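PDB 5NJI: Phthiocerol/phenolphthiocerol synthesis polyketide synthase type I PpsC from Mycobacterium tuberculosis, which probably dehydrates beta-hydroxyacyl chains to trans-2-enoyl thioesters, acting as the dehydratase domain of a polyketide synthase that builds phthiocerol lipids. Local coordinates for residues D27-L31 with R220-L224; A80-A86 with T114-E120. The protein carries 1 engineered substitution. All coordinates share one frame; numbering follows the deposited sequence. Where two conformers were deposited one is given.

Contact 1: D27-L31 with R220-L224; sequences DTHPL and REFML
His29, whose ring lies against Glu221 and Phe222, shares the OE2 oxygen of Glu75 with the backbone N of Met223: His29 NE2 and Met223 N both bond to it, while the other oxygen, OE1, takes the N of Leu224. The opposite nitrogen, His29 ND1, accepts the N-H of Leu31 at 3.1 Å, close to the ring plane, which holds the imidazole against rotation and is consistent with a proton on NE2. With CG anti to the backbone N (chi1 -165°), the ring reaches toward the 220-224 loop, and His29 CD2 comes within 3.4 Å of Glu221 O. Glu75 belongs to helix 70-84 of the double hot-dog fold known for these dehydratases, so both loops are fastened to one carboxylate of that helix. His29 NE2 lies at the edge of the Phe222 ring, 3.6 Å from CD1, but the two rings as a whole meet obliquely, their planes inclined by 50°. The next ring carbon, Phe222 CE1, meets Pro30 CG at 3.8 Å and, more loosely, Leu31 CD1, both approaching obliquely. At the outer end, the carboxylates of Glu221, modelled in two conformers, and poorly ordered Asp27 come near each other, a doubtful and probably unfavourable approach.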
loop_
_atom_site.group_PDB
_atom_site.type_symbol
_atom_site.label_atom_id
_atom_site.label_comp_id
_atom_site.label_asym_id
_atom_site.label_seq_id
_atom_site.Cartn_x
_atom_site.Cartn_y
_atom_site.Cartn_z
ATOM N N ASP A 27 -5.821 3.103 -21.605
ATOM C CA ASP A 27 -6.589 2.194 -20.800
ATOM C C ASP A 27 -5.475 1.398 -20.120
ATOM O O ASP A 27 -5.740 0.537 -19.327
ATOM C CB ASP A 27 -7.636 1.274 -21.608
ATOM C CG ASP A 27 -9.055 1.100 -20.836
ATOM O OD1 ASP A 27 -9.835 2.051 -20.769
ATOM O OD2 ASP A 27 -9.416 0.021 -20.279
ATOM N N THR A 28 -4.234 1.724 -20.446
ATOM C CA THR A 28 -3.164 0.937 -19.842
ATOM C C THR A 28 -2.928 1.350 -18.391
ATOM O O THR A 28 -2.787 2.536 -18.082
ATOM C CB THR A 28 -1.873 1.101 -20.641
ATOM O OG1 THR A 28 -2.129 0.812 -22.019
ATOM C CG2 THR A 28 -0.801 0.160 -20.124
ATOM N N HIS A 29 -2.853 0.371 -17.515
ATOM C CA HIS A 29 -2.528 0.625 -16.113
ATOM C C HIS A 29 -1.110 1.191 -16.004
ATOM O O HIS A 29 -0.170 0.592 -16.534
ATOM C CB HIS A 29 -2.647 -0.683 -15.351
ATOM C CG HIS A 29 -2.685 -0.524 -13.869
ATOM N ND1 HIS A 29 -1.595 -0.104 -13.141
ATOM C CD2 HIS A 29 -3.678 -0.739 -12.978
ATOM C CE1 HIS A 29 -1.917 -0.072 -11.858
ATOM N NE2 HIS A 29 -3.180 -0.436 -11.737
ATOM N N PRO A 30 -0.905 2.326 -15.324
ATOM C CA PRO A 30 0.425 2.952 -15.352
ATOM C C PRO A 30 1.477 2.223 -14.544
ATOM O O PRO A 30 2.666 2.470 -14.778
ATOM C CB PRO A 30 0.169 4.348 -14.777
ATOM C CG PRO A 30 -1.023 4.170 -13.928
ATOM C CD PRO A 30 -1.889 3.190 -14.652
ATOM N N LEU A 31 1.101 1.344 -13.617
ATOM C CA LEU A 31 2.080 0.586 -12.841
ATOM C C LEU A 31 2.215 -0.848 -13.327
ATOM O O LEU A 31 3.321 -1.394 -13.342
ATOM C CB LEU A 31 1.712 0.584 -11.350
ATOM C CG LEU A 31 1.519 1.970 -10.733
ATOM C CD1 LEU A 31 1.090 1.873 -9.261
ATOM C CD2 LEU A 31 2.791 2.787 -10.891
ATOM N N ARG A 220 -7.616 6.549 -12.826
ATOM C CA ARG A 220 -8.762 5.809 -13.336
ATOM C C ARG A 220 -8.656 4.252 -13.321
ATOM O O ARG A 220 -9.623 3.576 -13.246
ATOM C CB ARG A 220 -9.160 6.269 -14.754
ATOM C CG ARG A 220 -8.010 6.637 -15.704
ATOM C CD ARG A 220 -6.830 7.563 -15.263
ATOM N NE ARG A 220 -7.042 9.017 -15.437
ATOM C CZ ARG A 220 -7.361 9.958 -14.530
ATOM N NH1 ARG A 220 -7.570 9.753 -13.223
ATOM N NH2 ARG A 220 -7.433 11.172 -14.968
ATOM N N GLU A 221 -7.469 3.713 -13.573
ATOM C CA GLU A 221 -7.312 2.271 -13.712
ATOM C C GLU A 221 -7.013 1.565 -12.398
ATOM O O GLU A 221 -6.881 0.337 -12.400
ATOM C CB GLU A 221 -6.201 1.949 -14.720
ATOM C CG GLU A 221 -6.423 2.551 -16.096
ATOM C CD GLU A 221 -7.683 2.033 -16.759
ATOM O OE1 GLU A 221 -7.984 0.831 -16.599
ATOM O OE2 GLU A 221 -8.377 2.827 -17.430
ATOM N N PHE A 222 -6.934 2.281 -11.277
ATOM C CA PHE A 222 -6.539 1.638 -10.027
ATOM C C PHE A 222 -7.701 0.882 -9.395
ATOM O O PHE A 222 -8.816 1.403 -9.292
ATOM C CB PHE A 222 -6.013 2.654 -9.011
ATOM C CG PHE A 222 -4.720 3.329 -9.400
ATOM C CD1 PHE A 222 -3.823 2.735 -10.266
ATOM C CD2 PHE A 222 -4.390 4.557 -8.854
ATOM C CE1 PHE A 222 -2.634 3.361 -10.597
ATOM C CE2 PHE A 222 -3.221 5.184 -9.174
ATOM C CZ PHE A 222 -2.332 4.588 -10.056
ATOM N N MET A 223 -7.362 -0.262 -8.864
ATOM C CA MET A 223 -8.280 -1.074 -8.091
ATOM C C MET A 223 -8.217 -0.492 -6.641
ATOM O O MET A 223 -9.211 -0.229 -6.003
ATOM C CB MET A 223 -7.935 -2.580 -8.031
ATOM C CG MET A 223 -7.964 -3.329 -9.338
ATOM S SD MET A 223 -9.640 -3.462 -9.870
ATOM C CE MET A 223 -10.269 -4.524 -8.612
ATOM N N LEU A 224 -7.065 -0.156 -6.260
ATOM C CA LEU A 224 -6.717 0.312 -4.897
ATOM C C LEU A 224 -5.710 1.453 -5.050
ATOM O O LEU A 224 -4.817 1.289 -5.754
ATOM C CB LEU A 224 -6.050 -0.880 -4.084
ATOM C CG LEU A 224 -5.579 -0.856 -2.623
ATOM C CD1 LEU A 224 -6.714 -0.462 -1.690
ATOM C CD2 LEU A 224 -4.924 -2.162 -2.139
#

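Contact 2: A80-A86 with T114-E120; sequences AATDTFA and TTLTGDE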
loop_
_atom_site.group_PDB
_atom_site.type_symbol
_atom_site.label_atom_id
_atom_site.label_comp_id
_atom_site.label_asym_id
_atom_site.label_seq_id
_atom_site.Cartn_x
_atom_site.Cartn_y
_atom_site.Cartn_z
ATOM N N ALA A 80 -3.397 -7.083 -11.674
ATOM C CA ALA A 80 -3.030 -8.247 -12.471
ATOM C C ALA A 80 -4.152 -9.276 -12.484
ATOM O O ALA A 80 -4.541 -9.766 -13.550
ATOM C CB ALA A 80 -1.730 -8.867 -11.949
ATOM N N ALA A 81 -4.693 -9.608 -11.309
ATOM C CA ALA A 81 -5.819 -10.540 -11.255
ATOM C C ALA A 81 -7.002 -10.019 -12.053
ATOM O O ALA A 81 -7.644 -10.768 -12.792
ATOM C CB ALA A 81 -6.231 -10.796 -9.799
ATOM N N THR A 82 -7.318 -8.735 -11.903
ATOM C CA THR A 82 -8.448 -8.144 -12.602
ATOM C C THR A 82 -8.255 -8.154 -14.115
ATOM O O THR A 82 -9.220 -8.354 -14.867
ATOM C CB THR A 82 -8.665 -6.723 -12.069
ATOM O OG1 THR A 82 -9.002 -6.802 -10.686
ATOM C CG2 THR A 82 -9.785 -6.009 -12.810
ATOM N N ASP A 83 -7.020 -7.981 -14.587
ATOM C CA ASP A 83 -6.777 -8.026 -16.019
ATOM C C ASP A 83 -6.811 -9.442 -16.563
ATOM O O ASP A 83 -7.000 -9.623 -17.769
ATOM C CB ASP A 83 -5.428 -7.373 -16.332
ATOM C CG ASP A 83 -5.178 -7.223 -17.818
ATOM O OD1 ASP A 83 -6.043 -6.641 -18.520
ATOM O OD2 ASP A 83 -4.106 -7.678 -18.282
ATOM N N THR A 84 -6.655 -10.442 -15.705
ATOM C CA THR A 84 -6.576 -11.828 -16.141
ATOM C C THR A 84 -7.931 -12.520 -16.130
ATOM O O THR A 84 -8.238 -13.307 -17.032
ATOM C CB THR A 84 -5.605 -12.600 -15.249
ATOM O OG1 THR A 84 -4.324 -11.948 -15.244
ATOM C CG2 THR A 84 -5.426 -14.030 -15.732
ATOM N N PHE A 85 -8.745 -12.251 -15.120
ATOM C CA PHE A 85 -9.997 -12.963 -14.920
ATOM C C PHE A 85 -11.163 -11.997 -15.027
ATOM O O PHE A 85 -11.125 -10.891 -14.479
ATOM C CB PHE A 85 -10.020 -13.654 -13.555
ATOM C CG PHE A 85 -8.826 -14.526 -13.298
ATOM C CD1 PHE A 85 -8.644 -15.701 -14.011
ATOM C CD2 PHE A 85 -7.862 -14.170 -12.359
ATOM C CE1 PHE A 85 -7.562 -16.510 -13.778
ATOM C CE2 PHE A 85 -6.766 -14.984 -12.129
ATOM C CZ PHE A 85 -6.611 -16.151 -12.844
ATOM N N ALA A 86 -12.202 -12.430 -15.727
ATOM C CA ALA A 86 -13.435 -11.664 -15.811
ATOM C C ALA A 86 -14.277 -11.968 -14.583
ATOM O O ALA A 86 -14.652 -13.123 -14.356
ATOM C CB ALA A 86 -14.199 -12.014 -17.084
ATOM N N THR A 114 5.787 -8.149 -14.262
ATOM C CA THR A 114 4.859 -8.844 -13.376
ATOM C C THR A 114 4.406 -10.148 -14.022
ATOM O O THR A 114 4.213 -10.214 -15.242
ATOM C CB THR A 114 3.648 -7.949 -13.079
ATOM O OG1 THR A 114 4.106 -6.725 -12.502
ATOM C CG2 THR A 114 2.657 -8.600 -12.128
ATOM N N THR A 115 4.311 -11.207 -13.229
ATOM C CA THR A 115 3.752 -12.467 -13.704
ATOM C C THR A 115 2.611 -12.915 -12.811
ATOM O O THR A 115 2.564 -12.601 -11.620
ATOM C CB THR A 115 4.781 -13.588 -13.758
ATOM O OG1 THR A 115 5.382 -13.778 -12.470
ATOM C CG2 THR A 115 5.859 -13.310 -14.812
ATOM N N LEU A 116 1.686 -13.655 -13.405
ATOM C CA LEU A 116 0.578 -14.231 -12.656
ATOM C C LEU A 116 0.380 -15.669 -13.095
ATOM O O LEU A 116 0.299 -15.953 -14.292
ATOM C CB LEU A 116 -0.717 -13.442 -12.853
ATOM C CG LEU A 116 -1.957 -13.916 -12.070
ATOM C CD1 LEU A 116 -2.889 -12.766 -11.837
ATOM C CD2 LEU A 116 -2.717 -15.016 -12.829
ATOM N N THR A 117 0.263 -16.555 -12.123
ATOM C CA THR A 117 -0.125 -17.935 -12.365
ATOM C C THR A 117 -1.317 -18.245 -11.474
ATOM O O THR A 117 -1.522 -17.601 -10.449
ATOM C CB THR A 117 1.012 -18.905 -12.059
ATOM O OG1 THR A 117 1.351 -18.842 -10.664
ATOM C CG2 THR A 117 2.242 -18.559 -12.885
ATOM N N GLY A 118 -2.121 -19.231 -11.875
ATOM C CA GLY A 118 -3.223 -19.690 -11.051
ATOM C C GLY A 118 -4.552 -19.541 -11.761
ATOM O O GLY A 118 -4.621 -19.558 -12.996
ATOM N N ASP A 119 -5.615 -19.396 -10.966
ATOM C CA ASP A 119 -6.967 -19.394 -11.503
ATOM C C ASP A 119 -7.799 -18.368 -10.743
ATOM O O ASP A 119 -7.292 -17.639 -9.883
ATOM C CB ASP A 119 -7.583 -20.806 -11.458
ATOM C CG ASP A 119 -7.775 -21.342 -10.041
ATOM O OD1 ASP A 119 -7.853 -20.558 -9.073
ATOM O OD2 ASP A 119 -7.859 -22.579 -9.897
ATOM N N GLU A 120 -9.050 -18.334 -11.123
ATOM C CA GLU A 120 -9.930 -17.293 -10.656
ATOM C C GLU A 120 -10.306 -17.387 -9.184
ATOM O O GLU A 120 -10.999 -16.553 -8.724
ATOM C CB GLU A 120 -11.182 -17.007 -11.546
ATOM C CG GLU A 120 -12.417 -17.880 -11.317
ATOM C CD GLU A 120 -13.652 -17.392 -12.147
ATOM O OE1 GLU A 120 -14.796 -17.211 -11.645
ATOM O OE2 GLU A 120 -13.482 -17.186 -13.373
HETATM O O HOH W 1 -12.405 -15.349 -15.919
#
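Phe85, the first residue to leave helical geometry after helix 70-84, lays its ring over the turn that follows strand 110-118. Glu120 CA stands almost straight above one face, 3.8 Å from the ring centroid and only 6° off the normal, a CH-pi contact; Glu120 N lies over the same face, nearer the rim. Thr84 CG2 covers the opposite face above the ring centre, so the phenyl is sandwiched between its own neighbour and the turn. The far end of the ring is tightly packed, with Phe85 CZ 3.3 Å from Asp119 C, and the carbonyl O of Gly118 meets the edge in plane. The second centre of packing is Leu116, whose CG is anti to the backbone N (chi1 -178°), which sends its two methyls up to the helix. Leu116 CD1 lies 3.7 Å from Ala81 N and also touches the methyls of Ala80 and Ala81, whereas Leu116 CD2 reaches Phe85 CZ at 4.1 Å. Thr84 is positioned by its hydroxyl, since OG1 donates to Ala80 O at 2.8 Å from above the carbonyl plane, which helps direct the methyl onto the phenyl. A water accepts from Ala86 N and gives a weak bond to Glu120 OE2; the stronger partner of that carboxylate is Arg146, which pairs with OE1. Asp119 OD1 accepts the N-H groups of Gln121 and Arg122, forming an Asx turn that shapes the bend into strand 122-130. Strand 110-118 runs between strands 44-50 and 122-130; the last turn of helix 70-84, residues 80-84, passes across residues 114-118 at 61°, the two short axes 9.4 Å apart at their closest, with Trp46 of strand 44-50 touching Ala80, Thr84 and Leu116, as expected for a hot-dog helix against its wrapping strands.

From the N terminus, residues 27-31 open contact 1, whose loop closes 189 residues later at 220-224, just ahead of helix 226-234. Contact 2 is nested within it: the chain leaves the end of helix 70-84, forms strand 93-100 and closes a much shorter loop, with 27 residues between the segments, at the end of strand 110-118. Contact 1 thus ties the start of the chain to the lead-in to helix 226-234, whereas contact 2 ties the end of helix 70-84 to the end of strand 110-118. Helix 70-84 serves both. Their centres lie about 15 Å apart, and the two contacts touch where Met223 CE packs 3.3 Å from Thr82 OG1.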